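Group II chitinase (Ostrinia furnacalis, PDB 6JAV) probably hydrolyses internal beta-1,4 linkages of chitin; this is catalytic domain 1 of a longer protein, a glycoside hydrolase family 18 domain, here with a bound inhibitor. Local coordinates at residues S321-V325 and E326-K330; N333-S337 and L338-G342; P363-N366 and A367-T370. One frame throughout, in Å; residues are numbered along the deposited sequence.

Contact 1. Residues S321-V325 and E326-K330; sequences SFDDV and EIIKK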
# COMPACT_ATOMS: atom_id res chain seq x y z
N SER A 321 -7.37 -13.02 7.60
CA SER A 321 -6.13 -12.69 8.30
C SER A 321 -5.87 -11.20 8.16
O SER A 321 -6.19 -10.61 7.12
CB SER A 321 -4.94 -13.49 7.75
OG SER A 321 -4.76 -13.24 6.37
N PHE A 322 -5.30 -10.59 9.20
CA PHE A 322 -5.26 -9.13 9.30
C PHE A 322 -4.28 -8.72 10.39
O PHE A 322 -3.74 -9.55 11.13
CB PHE A 322 -6.67 -8.57 9.57
CG PHE A 322 -7.22 -8.95 10.92
CD1 PHE A 322 -7.75 -10.22 11.13
CD2 PHE A 322 -7.16 -8.07 11.99
CE1 PHE A 322 -8.24 -10.59 12.39
CE2 PHE A 322 -7.67 -8.44 13.27
CZ PHE A 322 -8.19 -9.72 13.44
N ASP A 323 -4.03 -7.41 10.47
CA ASP A 323 -3.19 -6.87 11.53
C ASP A 323 -4.04 -6.19 12.60
O ASP A 323 -4.95 -5.41 12.30
CB ASP A 323 -2.20 -5.85 10.95
CG ASP A 323 -0.97 -6.50 10.30
OD1 ASP A 323 -0.91 -7.74 10.20
OD2 ASP A 323 -0.07 -5.72 9.88
N ASP A 324 -3.72 -6.49 13.86
CA ASP A 324 -4.30 -5.81 15.01
C ASP A 324 -3.31 -4.82 15.62
O ASP A 324 -2.16 -4.68 15.17
CB ASP A 324 -4.83 -6.83 16.04
CG ASP A 324 -3.74 -7.70 16.67
OD1 ASP A 324 -2.55 -7.66 16.30
OD2 ASP A 324 -4.10 -8.51 17.56
N VAL A 325 -3.75 -4.09 16.64
CA VAL A 325 -2.88 -3.11 17.29
C VAL A 325 -1.62 -3.76 17.82
O VAL A 325 -0.52 -3.19 17.73
CB VAL A 325 -3.66 -2.35 18.40
CG1 VAL A 325 -2.71 -1.61 19.30
CG2 VAL A 325 -4.69 -1.44 17.76
N GLU A 326 -1.73 -4.97 18.38
CA GLU A 326 -0.56 -5.62 18.95
C GLU A 326 0.53 -5.84 17.90
O GLU A 326 1.70 -5.48 18.10
CB GLU A 326 -0.96 -6.94 19.62
CG GLU A 326 0.19 -7.57 20.38
CD GLU A 326 -0.12 -8.98 20.86
OE1 GLU A 326 -0.01 -9.22 22.08
OE2 GLU A 326 -0.45 -9.84 20.02
N ILE A 327 0.17 -6.45 16.76
CA ILE A 327 1.20 -6.71 15.75
C ILE A 327 1.70 -5.42 15.11
O ILE A 327 2.87 -5.32 14.73
CB ILE A 327 0.76 -7.76 14.71
CG1 ILE A 327 1.97 -8.40 14.01
CG2 ILE A 327 -0.16 -7.13 13.66
CD1 ILE A 327 2.82 -9.28 14.93
N ILE A 328 0.83 -4.40 15.01
CA ILE A 328 1.26 -3.11 14.48
C ILE A 328 2.36 -2.53 15.36
O ILE A 328 3.38 -2.01 14.85
CB ILE A 328 0.05 -2.18 14.35
CG1 ILE A 328 -0.87 -2.63 13.20
CG2 ILE A 328 0.49 -0.74 14.22
CD1 ILE A 328 -0.34 -2.46 11.79
N LYS A 329 2.20 -2.58 16.68
CA LYS A 329 3.25 -2.08 17.56
C LYS A 329 4.55 -2.85 17.35
O LYS A 329 5.64 -2.25 17.33
CB LYS A 329 2.82 -2.14 19.03
CG LYS A 329 1.72 -1.16 19.38
CD LYS A 329 0.94 -1.67 20.58
CE LYS A 329 0.28 -0.55 21.37
NZ LYS A 329 -0.02 -0.98 22.77
N LYS A 330 4.46 -4.17 17.17
CA LYS A 330 5.66 -4.96 16.89
C LYS A 330 6.31 -4.52 15.57
O LYS A 330 7.53 -4.36 15.48
CB LYS A 330 5.29 -6.44 16.86
CG LYS A 330 6.43 -7.40 16.62
CD LYS A 330 7.07 -7.83 17.92
CE LYS A 330 8.19 -8.84 17.67
NZ LYS A 330 7.69 -10.18 17.29
O HOH W 1 -1.08 -9.94 17.22
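With chi1 at 64°, CG of Asp324 lies between its own backbone N and carbonyl carbon, which turns the carboxylate back over the first turn of the helix, where OD1 takes the N-H of Ile327 at 3.0 Å. Ile327 carries CG1 anti to its N (chi1 -159°), which leaves its CG2 branch facing the preceding loop, 3.5 Å from CG of Asp323. The capping bond is nearly straight, 168° at the hydrogen, and reaches OD1 on the syn side, somewhat out of the carboxylate plane. Asp324 is thus the N-cap: a short acidic side chain suits the place because it satisfies an amide that has no helical carbonyl before it, and its charge probably interacts well with the helix dipole. The regular pattern starts at the same residue, with Ile328 N bonded to Asp324 O at 3.0 Å and Lys329 N to Val325 O. Asp324 and Glu326 run side by side, their carboxylate planes almost perpendicular; Lys303 forms salt bridges to both and probably eases their repulsion. One turn on, the aliphatic chain of Lys329 crosses Val325 at a slant, CE lying 3.8 Å from CG1. Asp323, whose OD2 pairs with Lys331, packs against Pro249 of strand 244-257, while Val325 and Ile328 face helix 363-373 and Phe322 reaches helix 287-296.

Contact 2. Residues N333-S337 and L338-G342; sequences NFIKS and LNLGG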
# COMPACT_ATOMS: atom_id res chain seq x y z
N ASN A 333 8.03 -1.17 16.04
CA ASN A 333 9.32 -1.35 16.72
C ASN A 333 10.37 -1.91 15.77
O ASN A 333 11.55 -1.53 15.85
CB ASN A 333 9.14 -2.24 17.95
CG ASN A 333 8.64 -1.46 19.15
OD1 ASN A 333 7.55 -1.71 19.67
ND2 ASN A 333 9.43 -0.49 19.59
N PHE A 334 9.95 -2.78 14.84
CA PHE A 334 10.86 -3.29 13.81
C PHE A 334 11.36 -2.16 12.91
O PHE A 334 12.56 -2.05 12.63
CB PHE A 334 10.12 -4.37 13.02
CG PHE A 334 10.82 -4.87 11.80
CD1 PHE A 334 11.74 -5.91 11.90
CD2 PHE A 334 10.53 -4.37 10.53
CE1 PHE A 334 12.37 -6.43 10.76
CE2 PHE A 334 11.18 -4.87 9.39
CZ PHE A 334 12.10 -5.91 9.52
N ILE A 335 10.45 -1.27 12.48
CA ILE A 335 10.82 -0.10 11.69
C ILE A 335 11.89 0.71 12.41
O ILE A 335 12.94 1.06 11.82
CB ILE A 335 9.56 0.74 11.40
CG1 ILE A 335 8.66 0.01 10.39
CG2 ILE A 335 9.92 2.19 10.92
CD1 ILE A 335 7.27 0.69 10.26
N LYS A 336 11.66 1.00 13.69
CA LYS A 336 12.59 1.81 14.47
C LYS A 336 13.91 1.08 14.65
O LYS A 336 14.99 1.70 14.53
CB LYS A 336 11.96 2.12 15.82
CG LYS A 336 10.73 3.05 15.74
CD LYS A 336 10.29 3.53 17.14
CE LYS A 336 9.79 2.38 17.97
NZ LYS A 336 9.23 2.76 19.32
N SER A 337 13.86 -0.23 14.92
CA SER A 337 15.08 -1.01 15.15
C SER A 337 16.03 -0.97 13.96
O SER A 337 17.26 -1.01 14.14
CB SER A 337 14.73 -2.45 15.51
OG SER A 337 14.31 -3.21 14.38
N LEU A 338 15.49 -0.95 12.73
CA LEU A 338 16.28 -0.91 11.51
C LEU A 338 16.54 0.51 11.02
O LEU A 338 17.15 0.67 9.95
CB LEU A 338 15.58 -1.71 10.40
CG LEU A 338 15.52 -3.24 10.56
CD1 LEU A 338 14.85 -3.86 9.35
CD2 LEU A 338 16.90 -3.85 10.77
N ASN A 339 16.07 1.52 11.75
CA ASN A 339 16.24 2.92 11.37
C ASN A 339 15.67 3.23 9.99
O ASN A 339 16.22 4.05 9.25
CB ASN A 339 17.71 3.37 11.47
CG ASN A 339 18.18 3.40 12.90
OD1 ASN A 339 17.70 4.21 13.67
ND2 ASN A 339 19.08 2.49 13.26
N LEU A 340 14.56 2.56 9.65
CA LEU A 340 13.93 2.80 8.36
C LEU A 340 13.37 4.22 8.32
O LEU A 340 13.23 4.90 9.34
CB LEU A 340 12.80 1.81 8.08
CG LEU A 340 13.14 0.32 8.17
CD1 LEU A 340 11.91 -0.52 7.84
CD2 LEU A 340 14.30 -0.04 7.22
N GLY A 341 13.03 4.65 7.09
CA GLY A 341 12.49 5.98 6.90
C GLY A 341 11.15 6.18 7.59
O GLY A 341 10.82 7.30 7.96
N GLY A 342 10.38 5.11 7.75
CA GLY A 342 9.11 5.21 8.46
C GLY A 342 8.15 4.13 8.01
O GLY A 342 8.57 3.03 7.61
O HOH W 2 16.69 3.31 16.04
O HOH W 3 19.62 -0.31 12.69
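Leu338 folds back along the last turn of the helix against Phe334. Its CB stands 3.8 Å from the carbonyl O of Phe334, and CG, beside the backbone N at chi1 -69°, keeps the same distance from that oxygen while lying over one face of the phenyl ring. From there CD1 reaches the far end of the ring, 3.4 Å from CZ of Phe334. Phe334 O itself accepts two bonds, from Leu338 N and from Ser337 OG, the latter at 2.7 Å; a serine this late in a helix can pay for its hydroxyl by turning it back to the chain. The helix then stops in a Schellman motif. Asn339 takes a positive phi of 57°, which asparagine tolerates better than most residues; its N binds Lys336 O from above the carbonyl plane, and Leu340 N closes the wider loop to Ile335 O at 3.1 Å. Past this turn Leu340 brings CB to 4.1 Å from CG2 of Ile335, an apolar pair bridging the helix end. Water links Asn339 OD1, also bound by Arg6, to Lys336 O. Gly342 has backbone angles (phi 154°) open to a residue without a side chain, and its O lies 3.7 Å from Ile335 CG2.

Contact 3. Residues P363-N366 and A367-T370; sequences PLLN and AIKT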
# COMPACT_ATOMS: atom_id res chain seq x y z
N PRO A 363 -7.97 3.22 15.22
CA PRO A 363 -7.15 2.47 16.18
C PRO A 363 -5.82 1.99 15.60
O PRO A 363 -4.79 2.03 16.29
CB PRO A 363 -8.07 1.30 16.58
CG PRO A 363 -8.99 1.12 15.39
CD PRO A 363 -9.23 2.53 14.89
N LEU A 364 -5.81 1.51 14.36
CA LEU A 364 -4.55 1.02 13.80
C LEU A 364 -3.59 2.17 13.53
O LEU A 364 -2.40 2.10 13.88
CB LEU A 364 -4.80 0.22 12.53
CG LEU A 364 -5.68 -1.05 12.66
CD1 LEU A 364 -5.71 -1.85 11.34
CD2 LEU A 364 -5.26 -1.94 13.81
N LEU A 365 -4.08 3.22 12.89
CA LEU A 365 -3.21 4.34 12.54
C LEU A 365 -2.71 5.07 13.78
O LEU A 365 -1.54 5.46 13.85
CB LEU A 365 -3.93 5.26 11.56
CG LEU A 365 -3.13 6.39 10.93
CD1 LEU A 365 -1.79 5.89 10.32
CD2 LEU A 365 -4.01 7.06 9.87
N ASN A 366 -3.57 5.24 14.79
CA ASN A 366 -3.09 5.82 16.05
C ASN A 366 -2.04 4.93 16.72
O ASN A 366 -1.12 5.45 17.36
CB ASN A 366 -4.24 6.10 17.01
CG ASN A 366 -4.80 7.48 16.82
OD1 ASN A 366 -4.12 8.47 17.12
ND2 ASN A 366 -6.04 7.57 16.33
N ALA A 367 -2.18 3.61 16.62
CA ALA A 367 -1.16 2.73 17.20
C ALA A 367 0.18 2.95 16.51
O ALA A 367 1.23 2.98 17.17
CB ALA A 367 -1.60 1.26 17.08
N ILE A 368 0.17 3.12 15.18
CA ILE A 368 1.41 3.40 14.46
C ILE A 368 2.02 4.71 14.93
O ILE A 368 3.23 4.78 15.22
CB ILE A 368 1.16 3.42 12.94
CG1 ILE A 368 0.70 2.05 12.42
CG2 ILE A 368 2.45 3.88 12.20
CD1 ILE A 368 0.19 2.07 10.99
N LYS A 369 1.22 5.78 14.97
CA LYS A 369 1.73 7.08 15.38
C LYS A 369 2.34 7.02 16.77
O LYS A 369 3.45 7.51 17.00
CB LYS A 369 0.59 8.12 15.33
CG LYS A 369 0.96 9.41 16.01
CD LYS A 369 -0.19 10.39 15.88
CE LYS A 369 0.12 11.71 16.58
NZ LYS A 369 -1.06 12.63 16.50
N THR A 370 1.62 6.41 17.72
CA THR A 370 2.10 6.38 19.09
C THR A 370 3.41 5.62 19.19
O THR A 370 4.34 6.05 19.88
CB THR A 370 1.04 5.75 19.98
OG1 THR A 370 -0.10 6.62 20.00
CG2 THR A 370 1.58 5.57 21.41
O HOH W 4 -1.67 8.39 18.51
O HOH W 5 -4.06 11.23 17.29
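Ala367 sits with its CB 3.4 Å from the O atoms of both Pro363 and Leu364, and its N donates to Pro363 O from above the carbonyl plane. Three further bonds of the same i to i+4 kind follow, closing with Thr370 N to Asn366 O at 2.9 Å and nearly straight at 166°. Beside them, Ile368 runs CG1 alongside Leu364 O at 3.4 Å, and its CD1 comes within 4.4 Å of CD1 of Leu365, a loose apolar touch on the buried side. On the other side the polar residues work through water: one molecule donates to Asn366 OD1 and accepts from Thr370 OG1, each at 2.8 Å, and a second donates to the same OD1 while weakly receiving Lys369 NZ. Lys369 is fully extended, and its ammonium also binds Ser34 O. Asn366 ND2 is turned back to His362 O. Farther out, Asp351 accepts from the N atoms of Leu364 and Leu365 in the first turn, where proline at 363 fits well, because N-H groups there have no helical carbonyl before them. Small Ala367 lets Val325 of helix 325-337 approach, while Leu365 and Ile368 meet Ile345 of strand 342-346. This is an amphipathic alpha-helix laid on the outside of the family 18 TIM barrel.

How the contacts relate
From the N-terminal side, contact 1 turns the chain from strand 318-321 into helix 325-337, and contact 2 ends the same helix and leads the chain into strand 342-346, a strand parallel to its barrel neighbours 8-14 and 244-257. The two therefore mark opposite ends of one helix, their centres about 16 Å apart. Contact 3 follows along helix 363-373. All three are in series, each local; none nests in or crosses another. Contacts 1 and 3 do meet in space: Ile328 CG2 lies 3.3 Å from Ile368 CG1, and Val325 CG1 3.8 Å from Ala367 CB, joining the two helices. Contacts 2 and 3 stay about 6 Å apart at their nearest atoms.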